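PDB 5WTZ: binary enterotoxin of Clostridium perfringens component a from Clostridium perfringens, which transfers ADP-ribose from NAD+ to actin, probably as the enzymatic component of a two-part iota-like enterotoxin. Local coordinates for residues K141-T146 with V180-G185. Numbering follows the deposited sequence.
Sequences KDVTMT and VLIDQG
Val143 and Val180 face each other as a hydrogen-bonded antiparallel pair and use both of their backbone polar groups on one another: Val143 N gives to Val180 O at 2.8 Å, the donor lying in the carbonyl plane, and Val180 N returns to Val143 O at 2.7 Å. Two residues along, Lys141 and Ile182 repeat the exchange less evenly. Ile182 N reaches Lys141 O over 2.9 Å from above the carbonyl plane, whereas Lys141 N to Ile182 O is longer, 3.3 Å. Between these pairs Asp142 stands opposite Leu181 as a non-hydrogen-bonded pair, and Asp142 CA makes a CA-H...O contact of 3.1 Å to Val180 O, a second partner for that carbonyl. Leu181 is joined by backbone hydrogen bonding to Ala169, in keeping with strand 179-182 being the middle of a three-stranded antiparallel sheet; Thr144 is bonded to Tyr95 of strand 92-98 through its backbone and OG1.

On the face shared by the valines, Val143 CG2 packs 3.7 Å from Val180 CB and 4.0 Å from Ile182 CD1. Met145, extended beyond CG (chi2 176°), crosses Val180 at about a right angle, CG and CE both 3.7 Å from Val180 CG2. On the other face, Tyr45 OH is hydrogen-bonded to Asp142 OD1 and Arg179 forms a salt bridge to OD2. Main-chain bonds thus set the register in this N-terminal ADP-ribosyltransferase-like region, away from the NAD site, while the carboxylate joins strand 141-144 to helix 36-61 and strand 179-182.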
loop_
_atom_site.group_PDB
_atom_site.type_symbol
_atom_site.label_atom_id
_atom_site.label_comp_id
_atom_site.label_asym_id
_atom_site.label_seq_id
_atom_site.Cartn_x
_atom_site.Cartn_y
_atom_site.Cartn_z
ATOM N N LYS A 141 4.335 12.403 1.662
ATOM C CA LYS A 141 4.385 12.409 3.111
ATOM C C LYS A 141 5.296 13.530 3.581
ATOM O O LYS A 141 6.495 13.506 3.331
ATOM C CB LYS A 141 4.870 11.047 3.635
ATOM C CG LYS A 141 4.983 10.961 5.154
ATOM C CD LYS A 141 3.706 11.430 5.838
ATOM C CE LYS A 141 3.673 11.010 7.307
ATOM N NZ LYS A 141 2.379 11.354 7.972
ATOM N N ASP A 142 4.726 14.529 4.243
ATOM C CA ASP A 142 5.543 15.594 4.787
ATOM C C ASP A 142 5.765 15.339 6.264
ATOM O O ASP A 142 4.876 14.834 6.956
ATOM C CB ASP A 142 4.916 16.965 4.538
ATOM C CG ASP A 142 3.470 17.052 4.989
ATOM O OD1 ASP A 142 2.573 16.589 4.245
ATOM O OD2 ASP A 142 3.233 17.608 6.082
ATOM N N VAL A 143 6.972 15.655 6.722
ATOM C CA VAL A 143 7.408 15.348 8.076
ATOM C C VAL A 143 8.243 16.474 8.664
ATOM O O VAL A 143 8.511 17.468 7.989
ATOM C CB VAL A 143 8.236 14.054 8.106
ATOM C CG1 VAL A 143 7.369 12.876 7.728
ATOM C CG2 VAL A 143 9.417 14.171 7.160
ATOM N N THR A 144 8.670 16.308 9.913
ATOM C CA THR A 144 9.500 17.311 10.574
ATOM C C THR A 144 10.901 16.763 10.878
ATOM O O THR A 144 11.113 15.548 10.910
ATOM C CB THR A 144 8.835 17.817 11.867
ATOM O OG1 THR A 144 8.761 16.758 12.826
ATOM C CG2 THR A 144 7.436 18.293 11.571
ATOM N N MET A 145 11.854 17.668 11.096
ATOM C CA MET A 145 13.268 17.301 11.206
ATOM C C MET A 145 13.715 16.915 12.607
ATOM O O MET A 145 14.798 16.357 12.783
ATOM C CB MET A 145 14.146 18.454 10.726
ATOM C CG MET A 145 13.878 18.849 9.301
ATOM S SD MET A 145 14.825 20.279 8.766
ATOM C CE MET A 145 13.793 20.737 7.363
ATOM N N THR A 146 12.901 17.236 13.602
ATOM C CA THR A 146 13.308 17.055 14.989
ATOM C C THR A 146 12.183 16.464 15.819
ATOM O O THR A 146 11.016 16.554 15.447
ATOM C CB THR A 146 13.757 18.394 15.633
ATOM O OG1 THR A 146 12.765 19.402 15.407
ATOM C CG2 THR A 146 15.086 18.858 15.056
ATOM N N VAL A 180 9.733 18.506 5.772
ATOM C CA VAL A 180 10.393 17.721 4.751
ATOM C C VAL A 180 9.346 16.991 3.922
ATOM O O VAL A 180 8.513 16.271 4.454
ATOM C CB VAL A 180 11.378 16.713 5.375
ATOM C CG1 VAL A 180 11.933 15.772 4.308
ATOM C CG2 VAL A 180 12.494 17.459 6.108
ATOM N N LEU A 181 9.387 17.189 2.616
ATOM C CA LEU A 181 8.393 16.603 1.744
ATOM C C LEU A 181 8.976 15.387 1.022
ATOM O O LEU A 181 9.906 15.508 0.226
ATOM C CB LEU A 181 7.888 17.660 0.757
ATOM C CG LEU A 181 6.791 17.315 -0.249
ATOM C CD1 LEU A 181 5.639 16.585 0.398
ATOM C CD2 LEU A 181 6.309 18.590 -0.924
ATOM N N ILE A 182 8.437 14.212 1.325
ATOM C CA ILE A 182 8.938 12.972 0.740
ATOM C C ILE A 182 8.096 12.529 -0.455
ATOM O O ILE A 182 6.865 12.558 -0.405
ATOM C CB ILE A 182 8.958 11.828 1.774
ATOM C CG1 ILE A 182 9.659 12.274 3.057
ATOM C CG2 ILE A 182 9.620 10.589 1.184
ATOM C CD1 ILE A 182 9.292 11.435 4.260
ATOM N N ASP A 183 8.771 12.115 -1.522
ATOM C CA ASP A 183 8.112 11.617 -2.730
ATOM C C ASP A 183 7.117 10.467 -2.485
ATOM O O ASP A 183 7.167 9.772 -1.463
ATOM C CB ASP A 183 9.182 11.171 -3.730
ATOM C CG ASP A 183 8.704 11.223 -5.164
ATOM O OD1 ASP A 183 7.582 11.719 -5.393
ATOM O OD2 ASP A 183 9.461 10.783 -6.061
ATOM N N GLN A 184 6.209 10.287 -3.441
ATOM C CA GLN A 184 5.290 9.162 -3.465
ATOM C C GLN A 184 6.035 7.855 -3.693
ATOM O O GLN A 184 7.164 7.865 -4.180
ATOM C CB GLN A 184 4.248 9.335 -4.574
ATOM C CG GLN A 184 3.057 10.210 -4.244
ATOM C CD GLN A 184 1.950 10.063 -5.276
ATOM O OE1 GLN A 184 0.887 9.511 -4.990
ATOM N NE2 GLN A 184 2.202 10.546 -6.487
ATOM N N GLY A 185 5.395 6.740 -3.337
ATOM C CA GLY A 185 5.879 5.416 -3.694
ATOM C C GLY A 185 6.567 4.607 -2.609
ATOM O O GLY A 185 7.063 3.512 -2.874
#